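Local structure of Lpg2148(MvcA) (Legionella pneumophila subsp. pneumophila str. Philadelphia 1, 6K11) at residues Phe124-Glu129 with Leu325-Lys330; Asp299-Phe304 with Phe313-Leu318; Leu120-Glu125 with Ile236-Thr241; Gly257-Gln262 with Phe305-Arg310. The protein is a Legionella pneumophila effector that probably acts as a deamidase-related deubiquitinase and so regulates the activity of the ubiquitin-conjugating enzyme UBE2N. One frame throughout, in Å; residues are numbered along the deposited sequence.

Contact 1: residues Phe124-Glu129 with Leu325-Lys330; sequences FEIDRE and LRVKFK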
# COMPACT_ATOMS: atom_id res chain seq x y z
N PHE A 124 8.80 -5.37 3.41
CA PHE A 124 8.57 -4.30 4.38
C PHE A 124 7.18 -3.72 4.21
O PHE A 124 6.66 -3.64 3.10
CB PHE A 124 9.56 -3.14 4.22
CG PHE A 124 10.97 -3.48 4.54
CD1 PHE A 124 11.80 -4.02 3.57
CD2 PHE A 124 11.48 -3.25 5.81
CE1 PHE A 124 13.12 -4.33 3.86
CE2 PHE A 124 12.79 -3.55 6.11
CZ PHE A 124 13.62 -4.09 5.13
N GLU A 125 6.62 -3.27 5.33
CA GLU A 125 5.36 -2.52 5.33
C GLU A 125 5.54 -1.28 6.19
O GLU A 125 6.05 -1.36 7.31
CB GLU A 125 4.21 -3.39 5.85
CG GLU A 125 2.85 -2.72 5.78
CD GLU A 125 2.22 -2.78 4.39
OE1 GLU A 125 2.65 -3.63 3.56
OE2 GLU A 125 1.30 -1.96 4.12
N ILE A 126 5.17 -0.12 5.65
CA ILE A 126 5.20 1.13 6.38
C ILE A 126 3.76 1.52 6.69
O ILE A 126 2.94 1.62 5.77
CB ILE A 126 5.89 2.26 5.59
CG1 ILE A 126 7.21 1.77 4.96
CG2 ILE A 126 6.10 3.50 6.47
CD1 ILE A 126 8.33 1.67 5.92
N ASP A 127 3.47 1.74 7.96
CA ASP A 127 2.16 2.18 8.42
C ASP A 127 2.24 3.62 8.90
O ASP A 127 3.26 4.05 9.44
CB ASP A 127 1.64 1.31 9.58
CG ASP A 127 1.38 -0.12 9.17
OD1 ASP A 127 1.05 -0.33 7.99
OD2 ASP A 127 1.52 -1.01 10.03
N ARG A 128 1.15 4.35 8.73
CA ARG A 128 1.03 5.67 9.34
C ARG A 128 -0.07 5.64 10.39
O ARG A 128 -1.04 4.89 10.27
CB ARG A 128 0.72 6.74 8.30
CG ARG A 128 -0.58 6.52 7.57
CD ARG A 128 -0.71 7.53 6.46
NE ARG A 128 -2.10 7.75 6.09
CZ ARG A 128 -2.74 7.06 5.17
NH1 ARG A 128 -2.11 6.10 4.49
NH2 ARG A 128 -4.01 7.35 4.90
N GLU A 129 0.10 6.46 11.43
CA GLU A 129 -0.86 6.52 12.53
C GLU A 129 -1.89 7.60 12.22
O GLU A 129 -1.54 8.78 12.09
CB GLU A 129 -0.15 6.79 13.85
CG GLU A 129 -1.00 6.48 15.07
CD GLU A 129 -0.33 6.93 16.36
OE1 GLU A 129 0.40 7.94 16.31
OE2 GLU A 129 -0.54 6.29 17.41
N LEU A 325 5.07 7.31 11.63
CA LEU A 325 5.19 6.12 10.81
C LEU A 325 5.89 5.04 11.61
O LEU A 325 6.64 5.32 12.55
CB LEU A 325 5.99 6.39 9.52
CG LEU A 325 5.55 7.54 8.61
CD1 LEU A 325 6.61 7.80 7.52
CD2 LEU A 325 4.20 7.25 8.01
N ARG A 326 5.64 3.79 11.22
CA ARG A 326 6.34 2.65 11.79
C ARG A 326 6.69 1.68 10.67
O ARG A 326 5.99 1.60 9.66
CB ARG A 326 5.52 1.94 12.87
CG ARG A 326 4.27 1.28 12.36
CD ARG A 326 3.67 0.39 13.43
NE ARG A 326 2.52 -0.34 12.93
CZ ARG A 326 1.53 -0.79 13.70
NH1 ARG A 326 1.56 -0.59 15.01
NH2 ARG A 326 0.52 -1.44 13.14
N VAL A 327 7.78 0.95 10.87
CA VAL A 327 8.33 0.04 9.88
C VAL A 327 8.27 -1.37 10.46
O VAL A 327 8.72 -1.60 11.59
CB VAL A 327 9.78 0.41 9.51
CG1 VAL A 327 10.28 -0.46 8.37
CG2 VAL A 327 9.90 1.90 9.17
N LYS A 328 7.73 -2.30 9.68
CA LYS A 328 7.71 -3.71 10.05
C LYS A 328 8.19 -4.52 8.86
O LYS A 328 8.11 -4.07 7.71
CB LYS A 328 6.32 -4.19 10.51
CG LYS A 328 5.18 -3.81 9.59
CD LYS A 328 3.79 -3.94 10.26
CE LYS A 328 2.70 -3.93 9.19
NZ LYS A 328 1.32 -3.66 9.67
N PHE A 329 8.68 -5.73 9.14
CA PHE A 329 9.35 -6.52 8.12
C PHE A 329 9.15 -8.00 8.41
O PHE A 329 8.85 -8.41 9.54
CB PHE A 329 10.86 -6.22 8.07
CG PHE A 329 11.60 -6.73 9.27
CD1 PHE A 329 12.15 -8.01 9.28
CD2 PHE A 329 11.72 -5.95 10.41
CE1 PHE A 329 12.81 -8.50 10.39
CE2 PHE A 329 12.39 -6.43 11.53
CZ PHE A 329 12.93 -7.71 11.52
N LYS A 330 9.34 -8.80 7.36
CA LYS A 330 9.38 -10.24 7.47
C LYS A 330 10.38 -10.73 6.43
O LYS A 330 10.58 -10.09 5.39
CB LYS A 330 8.00 -10.86 7.27
CG LYS A 330 7.40 -10.59 5.91
CD LYS A 330 6.20 -11.49 5.70
CE LYS A 330 4.95 -10.74 5.38
NZ LYS A 330 3.71 -11.49 5.75
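Glu125 and Asp127 face Lys328 and Arg326 at the hydrogen-bonded positions of an antiparallel ladder, whose strands 124-129 and 325-330 run with axes 4.7 Å apart and directions at 156°. Each of these pairs exchanges two backbone bonds, among them Glu125 N to Lys328 O at 2.9 Å. Phe124 with Phe329, Ile126 with Val327 and Arg128 with Leu325 occupy the non-hydrogen-bonded positions.

The face bearing Glu125, Asp127, Arg326 and Lys328 carries a salt-bridge network centred on one oxygen. Lys328 NZ meets the syn lone pair of Asp127 OD2 at 2.7 Å, while Arg326 NE takes the anti lone pair of that oxygen at 3.1 Å, the oxygen lying in the guanidinium plane. Arg326 NH2 adds a longer bond to Asp127 OD2 of 3.3 Å, again from the anti side but lifted out of the carboxylate plane. NE and NH2 thus grip the one oxygen side-on, with carboxylate and guanidinium planes 58° apart. Lys328 CG stands between its backbone N and carbonyl carbon (chi1 49°), and the extended chain beyond it passes alongside Glu125 CG before reaching Asp127. Three donors on one oxygen would favour the ionised carboxylate.

On the other face, Ile126 CD1 packs 3.6 Å from Val327 CG2 as the two chains run side by side, and Phe124 CD2 lies 3.8 Å from Phe329 CB, which approaches the ring obliquely. Helices 104-111 and 278-288 pack on this side. A charged face backed by a helix-covered, mainly apolar one marks this pairing of neighbouring strands 120-129 and 325-333 in the five-stranded antiparallel sheet.

Contact 2: residues Asp299-Phe304 with Phe313-Leu318; sequences DIYAEF and FFCAHL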
# COMPACT_ATOMS: atom_id res chain seq x y z
N ASP A 299 11.83 13.95 4.24
CA ASP A 299 13.07 13.83 3.48
C ASP A 299 13.48 12.37 3.28
O ASP A 299 13.93 11.99 2.19
CB ASP A 299 14.20 14.58 4.18
CG ASP A 299 14.13 16.10 3.98
OD1 ASP A 299 13.31 16.58 3.15
OD2 ASP A 299 14.91 16.80 4.65
N ILE A 300 13.38 11.55 4.33
CA ILE A 300 13.79 10.15 4.21
C ILE A 300 12.81 9.38 3.35
O ILE A 300 13.20 8.55 2.50
CB ILE A 300 13.93 9.51 5.61
CG1 ILE A 300 15.02 10.22 6.41
CG2 ILE A 300 14.23 8.01 5.47
CD1 ILE A 300 15.27 9.54 7.74
N TYR A 301 11.51 9.60 3.58
CA TYR A 301 10.46 8.97 2.78
C TYR A 301 10.65 9.28 1.30
O TYR A 301 10.63 8.38 0.46
CB TYR A 301 9.11 9.46 3.28
CG TYR A 301 7.91 8.60 2.87
CD1 TYR A 301 7.32 8.75 1.63
CD2 TYR A 301 7.37 7.66 3.76
CE1 TYR A 301 6.22 7.97 1.26
CE2 TYR A 301 6.26 6.89 3.40
CZ TYR A 301 5.69 7.05 2.15
OH TYR A 301 4.60 6.29 1.79
N ALA A 302 10.89 10.55 0.97
CA ALA A 302 11.09 10.94 -0.43
C ALA A 302 12.38 10.34 -0.99
O ALA A 302 12.40 9.83 -2.11
CB ALA A 302 11.10 12.47 -0.55
N GLU A 303 13.48 10.41 -0.21
CA GLU A 303 14.75 9.84 -0.67
C GLU A 303 14.60 8.36 -1.03
O GLU A 303 15.12 7.91 -2.07
CB GLU A 303 15.83 10.02 0.40
CG GLU A 303 17.21 9.44 0.02
CD GLU A 303 18.26 9.55 1.15
OE1 GLU A 303 17.91 10.00 2.28
OE2 GLU A 303 19.44 9.20 0.92
N PHE A 304 13.92 7.59 -0.19
CA PHE A 304 13.87 6.15 -0.44
C PHE A 304 12.77 5.75 -1.43
O PHE A 304 12.95 4.78 -2.16
CB PHE A 304 13.67 5.39 0.88
CG PHE A 304 14.94 5.25 1.70
CD1 PHE A 304 16.12 5.86 1.30
CD2 PHE A 304 14.93 4.52 2.89
CE1 PHE A 304 17.30 5.73 2.05
CE2 PHE A 304 16.10 4.38 3.65
CZ PHE A 304 17.28 4.98 3.23
N PHE A 313 10.20 16.93 -4.49
CA PHE A 313 8.78 17.27 -4.51
C PHE A 313 7.89 16.22 -3.85
O PHE A 313 6.79 16.56 -3.41
CB PHE A 313 8.27 17.45 -5.95
CG PHE A 313 9.33 17.93 -6.90
CD1 PHE A 313 9.95 19.15 -6.69
CD2 PHE A 313 9.70 17.16 -8.00
CE1 PHE A 313 10.94 19.61 -7.56
CE2 PHE A 313 10.68 17.61 -8.87
CZ PHE A 313 11.30 18.84 -8.65
N PHE A 314 8.35 14.96 -3.79
CA PHE A 314 7.50 13.82 -3.44
C PHE A 314 6.77 14.05 -2.12
O PHE A 314 5.57 13.76 -2.00
CB PHE A 314 8.37 12.56 -3.35
CG PHE A 314 7.60 11.27 -3.40
CD1 PHE A 314 6.81 10.94 -4.50
CD2 PHE A 314 7.69 10.36 -2.35
CE1 PHE A 314 6.12 9.73 -4.54
CE2 PHE A 314 7.00 9.14 -2.39
CZ PHE A 314 6.21 8.84 -3.49
N CYS A 315 7.47 14.58 -1.12
CA CYS A 315 6.90 14.84 0.19
C CYS A 315 6.95 16.33 0.54
O CYS A 315 7.04 16.69 1.72
CB CYS A 315 7.62 14.02 1.25
SG CYS A 315 7.49 12.26 0.97
N ALA A 316 6.89 17.19 -0.48
CA ALA A 316 6.91 18.63 -0.26
C ALA A 316 5.50 19.16 -0.02
O ALA A 316 4.53 18.64 -0.58
CB ALA A 316 7.54 19.35 -1.45
N HIS A 317 5.40 20.20 0.82
CA HIS A 317 4.17 20.96 1.06
C HIS A 317 2.97 20.08 1.41
O HIS A 317 3.00 19.39 2.43
CB HIS A 317 3.89 21.84 -0.15
CG HIS A 317 5.05 22.74 -0.50
ND1 HIS A 317 5.78 23.41 0.47
CD2 HIS A 317 5.62 23.05 -1.68
CE1 HIS A 317 6.74 24.11 -0.11
NE2 HIS A 317 6.66 23.91 -1.42
N LEU A 318 1.92 20.12 0.59
CA LEU A 318 0.71 19.34 0.85
C LEU A 318 0.99 17.86 1.05
O LEU A 318 0.18 17.16 1.66
CB LEU A 318 -0.29 19.50 -0.29
CG LEU A 318 -0.91 20.89 -0.50
CD1 LEU A 318 -2.14 20.80 -1.40
CD2 LEU A 318 -1.27 21.53 0.83
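Cys315 SG sits 3.6 Å from Tyr301 CD1 in a sulfur-aromatic contact. The sulfur lies 4.8 Å from the ring centroid and 63° off the ring normal, an oblique approach. The same sulfur also rests 3.9 Å from Ala302 CB, so it touches two consecutive helical residues. Phe314 comes in next to it: its CB touches Ala302 CB at 3.9 Å, and further out its CE2 meets the edge of the tyrosine ring at CE1, also at 3.9 Å and near the tyrosine plane. Their side chains pass at a slant, and no hydrogen bond joins the two segments.

The contact is that of a helix with the chain that follows it: helix 294-305 ends, the loop turns back, and residues Phe314 and Cys315 lie down on the helix flank. A type I beta turn from Phe313 to Ala316, closed by Ala316 N to Phe313 O at 3.0 Å, holds these two residues at its middle positions and directs both side chains at the helix. A chi1 of -161° sets Tyr301 CG opposite the backbone N and projects the ring outward from the helix, to where Phe314 and Cys315 arrive.

A second shell fixes the two rings. Tyr301 OH is hydrogen-bonded to Tyr255 OH and Ser231 OG, which tethers the helix to strand 228-238 and to the chain just beyond strand 250-252, and Phe314 meets the Tyr255 ring edge-to-face. Lys321 touches Cys315 and makes a cation-pi contact with Tyr301.

Contact 3: residues Leu120-Glu125 with Ile236-Thr241; sequences LLIRFE and IYIPQT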
# COMPACT_ATOMS: atom_id res chain seq x y z
N LEU A 120 18.34 -13.93 0.42
CA LEU A 120 17.32 -13.45 1.36
C LEU A 120 16.36 -12.50 0.66
O LEU A 120 16.78 -11.63 -0.11
CB LEU A 120 17.97 -12.73 2.55
CG LEU A 120 18.87 -13.58 3.44
CD1 LEU A 120 19.67 -12.71 4.40
CD2 LEU A 120 18.02 -14.59 4.20
N LEU A 121 15.08 -12.65 0.97
CA LEU A 121 14.04 -11.72 0.54
C LEU A 121 13.40 -11.13 1.79
O LEU A 121 12.94 -11.88 2.66
CB LEU A 121 12.99 -12.42 -0.33
CG LEU A 121 11.75 -11.58 -0.70
CD1 LEU A 121 12.14 -10.43 -1.62
CD2 LEU A 121 10.68 -12.43 -1.37
N ILE A 122 13.38 -9.81 1.87
CA ILE A 122 12.74 -9.10 2.97
C ILE A 122 11.57 -8.31 2.39
O ILE A 122 11.71 -7.62 1.37
CB ILE A 122 13.72 -8.15 3.68
CG1 ILE A 122 15.06 -8.85 3.94
CG2 ILE A 122 13.09 -7.61 4.97
CD1 ILE A 122 16.15 -7.87 4.33
N ARG A 123 10.41 -8.43 3.02
CA ARG A 123 9.25 -7.63 2.65
C ARG A 123 8.99 -6.64 3.77
O ARG A 123 8.97 -7.02 4.95
CB ARG A 123 8.02 -8.51 2.40
CG ARG A 123 6.80 -7.69 2.00
CD ARG A 123 5.64 -8.53 1.46
NE ARG A 123 4.50 -7.68 1.09
CZ ARG A 123 3.59 -8.00 0.17
NH1 ARG A 123 3.68 -9.14 -0.51
NH2 ARG A 123 2.60 -7.16 -0.11
N PHE A 124 8.80 -5.37 3.41
CA PHE A 124 8.57 -4.30 4.38
C PHE A 124 7.18 -3.72 4.21
O PHE A 124 6.66 -3.64 3.10
CB PHE A 124 9.56 -3.14 4.22
CG PHE A 124 10.97 -3.48 4.54
CD1 PHE A 124 11.80 -4.02 3.57
CD2 PHE A 124 11.48 -3.25 5.81
CE1 PHE A 124 13.12 -4.33 3.86
CE2 PHE A 124 12.79 -3.55 6.11
CZ PHE A 124 13.62 -4.09 5.13
N GLU A 125 6.62 -3.27 5.33
CA GLU A 125 5.36 -2.52 5.33
C GLU A 125 5.54 -1.28 6.19
O GLU A 125 6.05 -1.36 7.31
CB GLU A 125 4.21 -3.39 5.85
CG GLU A 125 2.85 -2.72 5.78
CD GLU A 125 2.22 -2.78 4.39
OE1 GLU A 125 2.65 -3.63 3.56
OE2 GLU A 125 1.30 -1.96 4.12
N ILE A 236 13.16 -6.04 -0.43
CA ILE A 236 14.60 -5.94 -0.61
C ILE A 236 15.10 -7.36 -0.83
O ILE A 236 14.71 -8.28 -0.10
CB ILE A 236 15.30 -5.28 0.58
CG1 ILE A 236 15.06 -3.75 0.56
CG2 ILE A 236 16.81 -5.57 0.55
CD1 ILE A 236 15.71 -3.03 1.72
N TYR A 237 15.96 -7.53 -1.82
CA TYR A 237 16.53 -8.84 -2.15
C TYR A 237 18.03 -8.77 -1.94
O TYR A 237 18.70 -7.85 -2.43
CB TYR A 237 16.19 -9.23 -3.59
CG TYR A 237 16.79 -10.54 -4.06
CD1 TYR A 237 16.56 -11.73 -3.38
CD2 TYR A 237 17.58 -10.57 -5.21
CE1 TYR A 237 17.12 -12.94 -3.83
CE2 TYR A 237 18.14 -11.77 -5.66
CZ TYR A 237 17.91 -12.94 -4.96
OH TYR A 237 18.47 -14.12 -5.41
N ILE A 238 18.56 -9.72 -1.18
CA ILE A 238 19.99 -9.79 -0.89
C ILE A 238 20.52 -11.11 -1.42
O ILE A 238 20.42 -12.15 -0.75
CB ILE A 238 20.26 -9.64 0.62
CG1 ILE A 238 19.61 -8.36 1.15
CG2 ILE A 238 21.78 -9.61 0.87
CD1 ILE A 238 19.34 -8.38 2.65
N PRO A 239 21.08 -11.13 -2.63
CA PRO A 239 21.57 -12.37 -3.21
C PRO A 239 22.91 -12.79 -2.61
O PRO A 239 23.67 -11.98 -2.08
CB PRO A 239 21.71 -12.04 -4.70
CG PRO A 239 21.97 -10.55 -4.72
CD PRO A 239 21.19 -9.99 -3.56
N GLN A 240 23.17 -14.09 -2.71
CA GLN A 240 24.43 -14.64 -2.21
C GLN A 240 25.62 -14.00 -2.92
O GLN A 240 25.56 -13.67 -4.11
CB GLN A 240 24.46 -16.15 -2.40
CG GLN A 240 24.42 -16.55 -3.85
CD GLN A 240 24.28 -18.04 -4.06
OE1 GLN A 240 23.43 -18.50 -4.85
NE2 GLN A 240 25.11 -18.82 -3.36
N THR A 241 26.70 -13.82 -2.18
CA THR A 241 27.95 -13.33 -2.73
C THR A 241 28.78 -14.47 -3.30
O THR A 241 28.59 -15.64 -2.95
CB THR A 241 28.76 -12.59 -1.66
OG1 THR A 241 28.95 -13.46 -0.54
CG2 THR A 241 28.04 -11.33 -1.20
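Ile236, Leu120 and Ile238 have the most surface buried where strand 120-125 meets strand 236-238. Ile236 pairs with Ile122 and Leu120 with Ile238, both antiparallel hydrogen-bonded pairs, and the four backbone bonds are short and nearly straight, such as Ile122 N to Ile236 O at 2.8 Å and 177°. Ile236 CD1 reaches past its pairing partner to Phe124 CE1, 3.6 Å away, approaching that ring obliquely; CG1 anti to the carbonyl carbon (chi1 -76°) and an extended branch beyond carry the methyl there.

This is a central seam of the five-stranded antiparallel sheet, strand 120-129 lying between strands 228-238 and 325-333. Ile238 sends its CD1 methyl to CD1 of Ile122, 3.6 Å away, diagonally across the ladder and two residues on from Ile236, the pairing partner of Ile122, while Leu120 and Ile238 meet at their beta carbons, CB to CB 4.3 Å. All these aliphatic chains share one face.

On the other face Tyr237 CD1 lies 3.3 Å from Leu120 O, and its hydroxyl is hydrogen-bonded to Gly5 O near the start of helix 4-19. Leu121, paired with Tyr237, packs there against Cys79 and Leu82 of helix 71-83.

Contact 4: residues Gly257-Gln262 with Phe305-Arg310; sequences GSHTLQ and FSKRGR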
# COMPACT_ATOMS: atom_id res chain seq x y z
N GLY A 257 0.22 6.11 -8.47
CA GLY A 257 0.16 7.51 -8.88
C GLY A 257 1.51 8.13 -9.17
O GLY A 257 1.55 9.26 -9.69
N SER A 258 2.61 7.44 -8.87
CA SER A 258 3.95 7.96 -9.10
C SER A 258 4.71 7.16 -10.14
O SER A 258 5.17 7.75 -11.13
CB SER A 258 4.74 8.00 -7.78
OG SER A 258 6.06 8.48 -8.02
N HIS A 259 4.89 5.85 -9.95
CA HIS A 259 5.71 5.05 -10.85
C HIS A 259 5.38 3.57 -10.64
O HIS A 259 4.94 3.17 -9.56
CB HIS A 259 7.20 5.29 -10.60
CG HIS A 259 7.63 4.98 -9.20
ND1 HIS A 259 7.58 5.91 -8.19
CD2 HIS A 259 8.06 3.82 -8.63
CE1 HIS A 259 8.00 5.36 -7.07
NE2 HIS A 259 8.28 4.10 -7.30
N THR A 260 5.58 2.77 -11.69
CA THR A 260 5.43 1.33 -11.62
C THR A 260 6.77 0.67 -11.29
O THR A 260 7.82 1.30 -11.27
CB THR A 260 4.92 0.76 -12.95
OG1 THR A 260 5.91 1.00 -13.96
CG2 THR A 260 3.61 1.46 -13.37
N LEU A 261 6.72 -0.64 -11.05
CA LEU A 261 7.96 -1.39 -10.83
C LEU A 261 8.85 -1.31 -12.06
O LEU A 261 10.08 -1.18 -11.95
CB LEU A 261 7.62 -2.84 -10.48
CG LEU A 261 8.80 -3.78 -10.20
CD1 LEU A 261 9.65 -3.24 -9.06
CD2 LEU A 261 8.29 -5.19 -9.90
N GLN A 262 8.25 -1.35 -13.25
CA GLN A 262 9.03 -1.20 -14.49
C GLN A 262 9.76 0.14 -14.51
O GLN A 262 10.96 0.19 -14.80
CB GLN A 262 8.10 -1.34 -15.70
CG GLN A 262 8.71 -0.81 -16.99
CD GLN A 262 7.78 -1.00 -18.17
OE1 GLN A 262 6.59 -0.68 -18.10
NE2 GLN A 262 8.32 -1.53 -19.26
N PHE A 305 11.64 6.46 -1.46
CA PHE A 305 10.44 5.92 -2.12
C PHE A 305 9.90 6.78 -3.27
O PHE A 305 8.93 6.36 -3.91
CB PHE A 305 9.32 5.71 -1.08
CG PHE A 305 9.74 4.95 0.16
CD1 PHE A 305 10.52 3.81 0.07
CD2 PHE A 305 9.35 5.38 1.43
CE1 PHE A 305 10.94 3.12 1.20
CE2 PHE A 305 9.73 4.68 2.57
CZ PHE A 305 10.53 3.54 2.45
N SER A 306 10.47 7.94 -3.55
CA SER A 306 9.96 8.72 -4.67
C SER A 306 10.37 8.08 -6.00
O SER A 306 11.32 7.31 -6.07
CB SER A 306 10.48 10.17 -4.63
OG SER A 306 11.80 10.22 -5.15
N LYS A 307 9.64 8.43 -7.05
CA LYS A 307 10.17 8.24 -8.39
C LYS A 307 11.52 8.94 -8.53
O LYS A 307 11.71 10.05 -8.02
CB LYS A 307 9.17 8.81 -9.41
CG LYS A 307 9.54 8.58 -10.87
CD LYS A 307 8.51 9.24 -11.78
CE LYS A 307 8.75 8.90 -13.26
NZ LYS A 307 7.89 9.78 -14.13
N ARG A 308 12.47 8.30 -9.22
CA ARG A 308 13.80 8.89 -9.32
C ARG A 308 13.73 10.25 -10.01
O ARG A 308 13.05 10.42 -11.03
CB ARG A 308 14.76 7.96 -10.08
CG ARG A 308 16.22 8.36 -9.83
CD ARG A 308 17.24 7.38 -10.39
NE ARG A 308 18.57 7.82 -9.96
CZ ARG A 308 19.73 7.35 -10.41
NH1 ARG A 308 19.75 6.38 -11.32
NH2 ARG A 308 20.87 7.86 -9.94
N GLY A 309 14.40 11.24 -9.42
CA GLY A 309 14.33 12.60 -9.89
C GLY A 309 13.25 13.46 -9.25
O GLY A 309 13.25 14.69 -9.47
N ARG A 310 12.32 12.88 -8.49
CA ARG A 310 11.26 13.65 -7.83
C ARG A 310 11.45 13.73 -6.31
O ARG A 310 10.52 14.11 -5.60
CB ARG A 310 9.88 13.06 -8.14
CG ARG A 310 9.62 12.79 -9.62
CD ARG A 310 9.09 14.01 -10.32
NE ARG A 310 7.74 14.33 -9.86
CZ ARG A 310 6.99 15.31 -10.35
NH1 ARG A 310 7.44 16.09 -11.33
NH2 ARG A 310 5.76 15.50 -9.86
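Van der Waals contact dominates between His259 and Lys307, whose side chains slide past each other in opposite directions. The imidazole atom His259 ND1 comes 3.5 Å from Lys307 CB. His259 ND1 also lies 3.4 Å from Lys307 N, but the angle is too poor for a hydrogen bond. Ser258 adds its hydroxyl, with OG 3.4 Å from Lys307 CB, while the lysine chain, extended beyond CG, leads on past Ser258 O. At the edge of the imidazole, in its plane, His259 CE1 approaches Phe305 O to 3.4 Å. The ring is turned to this side by a chi1 of 59°, which places CG between the backbone N and the carbonyl carbon.

Hydrogen bonds shape each segment separately. Ser258 OG and His259 ND1 are bonded at 3.0 Å, steadying the imidazole rotation. In 305-310, Lys307 O accepts from Ser306 OG at 2.9 Å and from Arg310 N at the same distance, the two donors arriving from opposite faces of the carbonyl plane; the second closes a type II beta turn with Gly309 at its third position. Gln253 NE2 bridges the segments from outside, bonded to both His259 NE2 and Phe305 O.

Ser258 and His259 both face Tyr255 in a classic beta bulge, and Thr260 is the N-cap of helix 261-266, whose Trp264 ring meets that of His259. The contact thus joins the approach to helix 261-266 with the loop leaving helix 294-305, while Phe305 packs on helix 278-288 and on His232 and Phe234 of strand 228-238.

In the fold
From the N terminus, the first segments met are those on strand 120-129, where contacts 1 and 3 both start and share Phe124 and Glu125. Contact 3 closes first, at 236-241, returning the chain to the antiparallel sheet after an excursion that includes the separate mixed sheet. Contact 4 then opens at 257-262 and contact 2 at 299-304; contact 4 closes at 305-310 before contact 2 does at 313-318, so these two cross, and they touch through Phe314 and Ser306. Contact 1 closes last, at 325-330, its long loop enclosing contacts 2 and 4. Leu325 also packs on Tyr301, tying the sheet of contacts 1 and 3 to helix 294-305.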